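Local coordinates for protein amorpha-4,11-diene synthase (Artemisia annua, PDB 4GAX) that probably converts farnesyl diphosphate into cyclic sesquiterpenes through carbocation intermediates, as expected of a plant sesquiterpene synthase, at residues A[375-378]-A[379-383]; A[361-364]-A[365-369]. One frame throughout, in Å; residues are numbered along the deposited sequence.

Contact 1. Residues A[375-378]-A[379-383]; sequences NIFN and CGKEF
Phe377 and Lys381, one helical turn apart near the start of helix 374-399, illustrate how one lysine can serve two neighbours. The backbone framework comes first. Cys379 N, Gly380 N and Lys381 N donate to Asn375 O, Ile376 O and Phe377 O, the last bond being the shortest, 2.8 Å between Lys381 N and Phe377 O. The next in sequence, Glu382 N to Asn378 O, is weak at 3.4 Å.

Apolar contact follows. Lys381 CD approaches Phe377 CE2 obliquely, at 4.0 Å. With CG of Phe377 anti to its own N (chi1 175°), the CE2 side of the ring comes beside Lys381 CD, while the ring packs on helix 351-370.

The polar contact lies on the lysine's other neighbour. A bend at chi3 (72°) turns the end of Lys381 alongside Asn378, the two side chains pointing the same way, with Lys381 NZ 3.5 Å from Asn378 OD1. The amine also makes a cation-pi contact with Trp338, while Glu382 forms a salt bridge with Arg389.

The lysine thus lays its methylenes on an aromatic ring and brings its amine to an amide oxygen and an indole, and the nearby Glu365 carboxylate may also help balance its charge.

Contact 2. Residues A[361-364]-A[365-369]; sequences YTEM and EEILA
Met364 and Leu368 meet in a local contact between successive turns of helix 351-370, on the side of the helix that is buried within the metal-binding domain of the synthase. Met364 SD lies 3.9 Å from Leu368 CG, the two side chains crossing at a slant. The sulfur gets there because the methionine leaves the backbone with CG anti to N and then bends at chi2 (59°) and again at chi3 (67°). Beyond the helix, Met364 touches Phe304. With an alanine here everything beyond CB would be gone, and a gap would probably open beside Leu368 and Phe304.

Round the helix, the other pairs differ. Glu363 and Ile367 run side by side in the same direction, Glu363 CG being 4.1 Å from Ile367 CD1, so the acid offers its aliphatic portion to the isoleucine. Thr362 presents its methyl to Glu366, with Thr362 CG2 3.8 Å from Glu366 OE2, while the threonine hydroxyl bonds back to the carbonyl of Met358.

Beneath these pairs run four i to i+4 backbone bonds, from Glu365 N to Tyr361 O (2.8 Å) through Leu368 N to Met364 O (2.9 Å), the latter with an N-H...O angle of 165°. Buried Tyr361, Met364 and Leu368 set against exposed Glu363 and Glu366 make an amphipathic helix, as used throughout the all-helical class I terpene synthase fold.

In the fold
Contacts 1 and 2 lie on consecutive helices, 374-399 and 351-370, about 23 Å and 26 Å from the chain's centre, on the same side of it. Phe377 joins them directly: its CE2 lies 3.5 Å from Glu365 CD, and its CB 3.7 Å from Leu368 CD1. Contact 2 buries Tyr361, Met364 and Leu368 and exposes Glu363 and Glu366; contact 1 buries Phe377 and Gly380 and exposes Asn375 and Glu382. Contact 2 is mainly apolar, a thioether on a leucine, and presses on helix 299-322, whereas contact 1 joins an aliphatic-aromatic touch to a polar lysine-amide approach and packs on helix 436-443. Common ground is Trp338, which makes a cation-pi contact with Lys381 and meets Tyr361 edge-to-face.

Contact 1. Residues A[375-378]-A[379-383]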
ATOM      1  N   ASN A 375      13.695  22.953  -6.208  1.00 34.17           N
ATOM      2  CA  ASN A 375      14.403  22.404  -5.052  1.00 37.19           C
ATOM      3  C   ASN A 375      13.856  21.047  -4.653  1.00 30.58           C
ATOM      4  O   ASN A 375      14.611  20.166  -4.259  1.00 26.97           O
ATOM      5  CB  ASN A 375      14.382  23.375  -3.870  1.00 50.57           C
ATOM      6  CG  ASN A 375      15.189  24.632  -4.146  1.00 68.33           C
ATOM      7  OD1 ASN A 375      16.219  24.587  -4.833  1.00 61.65           O
ATOM      8  ND2 ASN A 375      14.720  25.763  -3.628  1.00 77.17           N
ATOM      9  N   ILE A 376      12.540  20.882  -4.768  1.00 24.26           N
ATOM     10  CA  ILE A 376      11.916  19.588  -4.524  1.00 25.46           C
ATOM     11  C   ILE A 376      12.307  18.603  -5.626  1.00 29.08           C
ATOM     12  O   ILE A 376      12.571  17.431  -5.348  1.00 31.22           O
ATOM     13  CB  ILE A 376      10.379  19.724  -4.359  1.00 27.93           C
ATOM     14  CG1 ILE A 376      10.053  20.051  -2.898  1.00 38.02           C
ATOM     15  CG2 ILE A 376       9.642  18.450  -4.783  1.00 25.75           C
ATOM     16  CD1 ILE A 376       9.085  21.197  -2.731  1.00 49.10           C
ATOM     17  N   PHE A 377      12.391  19.063  -6.871  1.00 27.33           N
ATOM     18  CA  PHE A 377      12.859  18.144  -7.907  1.00 28.19           C
ATOM     19  C   PHE A 377      14.294  17.684  -7.632  1.00 27.15           C
ATOM     20  O   PHE A 377      14.612  16.494  -7.749  1.00 23.60           O
ATOM     21  CB  PHE A 377      12.769  18.731  -9.323  1.00 32.71           C
ATOM     22  CG  PHE A 377      13.366  17.825 -10.364  1.00 32.61           C
ATOM     23  CD1 PHE A 377      12.645  16.737 -10.847  1.00 32.71           C
ATOM     24  CD2 PHE A 377      14.667  18.015 -10.808  1.00 33.60           C
ATOM     25  CE1 PHE A 377      13.197  15.875 -11.780  1.00 26.26           C
ATOM     26  CE2 PHE A 377      15.229  17.154 -11.741  1.00 33.88           C
ATOM     27  CZ  PHE A 377      14.491  16.079 -12.222  1.00 25.42           C
ATOM     28  N   ASN A 378      15.160  18.625  -7.266  1.00 26.06           N
ATOM     29  CA  ASN A 378      16.567  18.304  -7.088  1.00 28.47           C
ATOM     30  C   ASN A 378      16.779  17.379  -5.896  1.00 30.56           C
ATOM     31  O   ASN A 378      17.658  16.526  -5.921  1.00 28.28           O
ATOM     32  CB  ASN A 378      17.415  19.576  -6.952  1.00 32.84           C
ATOM     33  CG  ASN A 378      17.566  20.317  -8.268  1.00 40.08           C
ATOM     34  OD1 ASN A 378      17.596  19.707  -9.343  1.00 35.55           O
ATOM     35  ND2 ASN A 378      17.665  21.641  -8.191  1.00 42.97           N
ATOM     36  N   CYS A 379      15.978  17.554  -4.852  1.00 28.26           N
ATOM     37  CA  CYS A 379      16.014  16.620  -3.734  1.00 27.81           C
ATOM     38  C   CYS A 379      15.636  15.218  -4.201  1.00 30.74           C
ATOM     39  O   CYS A 379      16.354  14.257  -3.920  1.00 31.54           O
ATOM     40  CB  CYS A 379      15.095  17.085  -2.600  1.00 36.45           C
ATOM     41  SG  CYS A 379      15.736  18.531  -1.695  1.00 47.04           S
ATOM     42  N   GLY A 380      14.528  15.105  -4.936  1.00 24.59           N
ATOM     43  CA  GLY A 380      14.106  13.822  -5.493  1.00 25.42           C
ATOM     44  C   GLY A 380      15.168  13.185  -6.381  1.00 24.56           C
ATOM     45  O   GLY A 380      15.450  11.986  -6.281  1.00 26.26           O
ATOM     46  N   LYS A 381      15.764  13.989  -7.253  1.00 26.46           N
ATOM     47  CA  LYS A 381      16.739  13.491  -8.221  1.00 26.92           C
ATOM     48  C   LYS A 381      17.884  12.730  -7.563  1.00 26.40           C
ATOM     49  O   LYS A 381      18.306  11.678  -8.053  1.00 25.18           O
ATOM     50  CB  LYS A 381      17.298  14.651  -9.050  1.00 28.74           C
ATOM     51  CG  LYS A 381      18.442  14.249  -9.982  1.00 33.29           C
ATOM     52  CD  LYS A 381      18.771  15.371 -10.964  1.00 44.50           C
ATOM     53  CE  LYS A 381      19.458  16.536 -10.265  1.00 53.70           C
ATOM     54  NZ  LYS A 381      19.753  17.652 -11.213  1.00 58.41           N
ATOM     55  N   GLU A 382      18.379  13.259  -6.448  1.00 29.46           N
ATOM     56  CA  GLU A 382      19.506  12.641  -5.747  1.00 29.97           C
ATOM     57  C   GLU A 382      19.141  11.236  -5.250  1.00 30.43           C
ATOM     58  O   GLU A 382      19.982  10.342  -5.218  1.00 26.19           O
ATOM     59  CB  GLU A 382      19.945  13.534  -4.582  1.00 35.21           C
ATOM     60  CG  GLU A 382      21.065  12.978  -3.723  1.00 41.76           C
ATOM     61  CD  GLU A 382      22.396  12.876  -4.457  1.00 43.66           C
ATOM     62  OE1 GLU A 382      22.575  13.553  -5.495  1.00 44.85           O
ATOM     63  OE2 GLU A 382      23.265  12.114  -3.982  1.00 42.04           O
ATOM     64  N   PHE A 383      17.883  11.037  -4.879  1.00 28.91           N
ATOM     65  CA  PHE A 383      17.447   9.710  -4.453  1.00 21.23           C
ATOM     66  C   PHE A 383      17.465   8.728  -5.619  1.00 25.73           C
ATOM     67  O   PHE A 383      17.694   7.530  -5.437  1.00 27.73           O
ATOM     68  CB  PHE A 383      16.041   9.773  -3.860  1.00 21.57           C
ATOM     69  CG  PHE A 383      16.010  10.195  -2.414  1.00 27.59           C
ATOM     70  CD1 PHE A 383      16.037   9.246  -1.398  1.00 32.94           C
ATOM     71  CD2 PHE A 383      15.958  11.536  -2.073  1.00 28.30           C
ATOM     72  CE1 PHE A 383      16.003   9.624  -0.068  1.00 39.97           C
ATOM     73  CE2 PHE A 383      15.919  11.924  -0.738  1.00 38.74           C
ATOM     74  CZ  PHE A 383      15.945  10.964   0.264  1.00 38.02           C
TER

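Contact 2. Residues A[361-364]-A[365-369]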
ATOM      1  N   TYR A 361      12.143  12.030 -16.546  1.00 20.33           N
ATOM      2  CA  TYR A 361      12.486  12.948 -15.462  1.00 22.26           C
ATOM      3  C   TYR A 361      12.528  14.405 -15.900  1.00 23.04           C
ATOM      4  O   TYR A 361      12.165  15.290 -15.128  1.00 27.17           O
ATOM      5  CB  TYR A 361      13.799  12.537 -14.777  1.00 26.93           C
ATOM      6  CG  TYR A 361      13.552  11.498 -13.734  1.00 25.94           C
ATOM      7  CD1 TYR A 361      13.076  11.861 -12.475  1.00 23.37           C
ATOM      8  CD2 TYR A 361      13.732  10.150 -14.010  1.00 20.04           C
ATOM      9  CE1 TYR A 361      12.816  10.911 -11.513  1.00 27.47           C
ATOM     10  CE2 TYR A 361      13.473   9.184 -13.039  1.00 26.18           C
ATOM     11  CZ  TYR A 361      13.019   9.567 -11.803  1.00 26.93           C
ATOM     12  OH  TYR A 361      12.760   8.616 -10.833  1.00 22.97           O
ATOM     13  N   THR A 362      12.958  14.656 -17.133  1.00 21.48           N
ATOM     14  CA  THR A 362      13.011  16.028 -17.622  1.00 25.56           C
ATOM     15  C   THR A 362      11.609  16.639 -17.730  1.00 25.30           C
ATOM     16  O   THR A 362      11.414  17.814 -17.432  1.00 29.12           O
ATOM     17  CB  THR A 362      13.735  16.118 -18.962  1.00 28.81           C
ATOM     18  OG1 THR A 362      15.106  15.750 -18.765  1.00 29.71           O
ATOM     19  CG2 THR A 362      13.668  17.536 -19.524  1.00 35.25           C
ATOM     20  N   GLU A 363      10.632  15.840 -18.143  1.00 30.92           N
ATOM     21  CA  GLU A 363       9.263  16.329 -18.183  1.00 26.67           C
ATOM     22  C   GLU A 363       8.790  16.734 -16.776  1.00 24.65           C
ATOM     23  O   GLU A 363       8.117  17.763 -16.605  1.00 25.50           O
ATOM     24  CB  GLU A 363       8.328  15.292 -18.804  1.00 33.00           C
ATOM     25  CG  GLU A 363       6.889  15.467 -18.364  1.00 41.16           C
ATOM     26  CD  GLU A 363       5.894  14.788 -19.278  1.00 61.10           C
ATOM     27  OE1 GLU A 363       4.681  14.872 -18.981  1.00 69.47           O
ATOM     28  OE2 GLU A 363       6.315  14.178 -20.288  1.00 64.24           O
ATOM     29  N   MET A 364       9.157  15.950 -15.766  1.00 22.80           N
ATOM     30  CA  MET A 364       8.744  16.254 -14.392  1.00 25.84           C
ATOM     31  C   MET A 364       9.518  17.455 -13.829  1.00 29.97           C
ATOM     32  O   MET A 364       8.965  18.283 -13.093  1.00 30.48           O
ATOM     33  CB  MET A 364       8.916  15.022 -13.497  1.00 28.22           C
ATOM     34  CG  MET A 364       8.599  15.271 -12.021  1.00 31.75           C
ATOM     35  SD  MET A 364       6.913  15.861 -11.691  1.00 38.08           S
ATOM     36  CE  MET A 364       5.946  14.433 -12.136  1.00 25.16           C
ATOM     37  N   GLU A 365      10.792  17.550 -14.197  1.00 26.77           N
ATOM     38  CA  GLU A 365      11.644  18.663 -13.786  1.00 24.83           C
ATOM     39  C   GLU A 365      11.073  19.981 -14.301  1.00 28.42           C
ATOM     40  O   GLU A 365      11.112  21.004 -13.601  1.00 25.75           O
ATOM     41  CB  GLU A 365      13.059  18.476 -14.343  1.00 25.51           C
ATOM     42  CG  GLU A 365      14.014  19.617 -13.989  1.00 31.97           C
ATOM     43  CD  GLU A 365      15.456  19.353 -14.411  1.00 42.86           C
ATOM     44  OE1 GLU A 365      15.697  18.417 -15.204  1.00 42.09           O
ATOM     45  OE2 GLU A 365      16.352  20.092 -13.948  1.00 51.51           O
ATOM     46  N   GLU A 366      10.565  19.956 -15.533  1.00 23.65           N
ATOM     47  CA  GLU A 366       9.983  21.149 -16.160  1.00 26.17           C
ATOM     48  C   GLU A 366       8.663  21.514 -15.498  1.00 26.98           C
ATOM     49  O   GLU A 366       8.374  22.697 -15.295  1.00 26.21           O
ATOM     50  CB  GLU A 366       9.799  20.934 -17.670  1.00 27.75           C
ATOM     51  CG  GLU A 366      11.133  20.904 -18.431  1.00 27.82           C
ATOM     52  CD  GLU A 366      10.978  20.543 -19.915  1.00 45.82           C
ATOM     53  OE1 GLU A 366       9.886  20.066 -20.324  1.00 45.44           O
ATOM     54  OE2 GLU A 366      11.958  20.733 -20.674  1.00 45.23           O
ATOM     55  N   ILE A 367       7.862  20.497 -15.169  1.00 21.87           N
ATOM     56  CA  ILE A 367       6.600  20.714 -14.461  1.00 25.91           C
ATOM     57  C   ILE A 367       6.850  21.360 -13.101  1.00 38.16           C
ATOM     58  O   ILE A 367       6.193  22.351 -12.748  1.00 31.15           O
ATOM     59  CB  ILE A 367       5.801  19.394 -14.296  1.00 29.66           C
ATOM     60  CG1 ILE A 367       5.178  18.981 -15.632  1.00 30.79           C
ATOM     61  CG2 ILE A 367       4.708  19.542 -13.246  1.00 29.24           C
ATOM     62  CD1 ILE A 367       4.590  17.552 -15.644  1.00 28.97           C
ATOM     63  N   LEU A 368       7.812  20.818 -12.350  1.00 27.62           N
ATOM     64  CA  LEU A 368       8.123  21.349 -11.026  1.00 25.63           C
ATOM     65  C   LEU A 368       8.765  22.733 -11.082  1.00 33.68           C
ATOM     66  O   LEU A 368       8.446  23.586 -10.254  1.00 38.12           O
ATOM     67  CB  LEU A 368       8.982  20.376 -10.207  1.00 21.95           C
ATOM     68  CG  LEU A 368       8.221  19.096  -9.869  1.00 22.00           C
ATOM     69  CD1 LEU A 368       9.079  18.138  -9.036  1.00 22.44           C
ATOM     70  CD2 LEU A 368       6.935  19.432  -9.135  1.00 34.72           C
ATOM     71  N   ALA A 369       9.657  22.962 -12.049  1.00 27.26           N
ATOM     72  CA  ALA A 369      10.272  24.283 -12.193  1.00 34.01           C
ATOM     73  C   ALA A 369       9.215  25.371 -12.430  1.00 40.40           C
ATOM     74  O   ALA A 369       9.354  26.507 -11.956  1.00 36.83           O
ATOM     75  CB  ALA A 369      11.307  24.285 -13.312  1.00 38.64           C
TER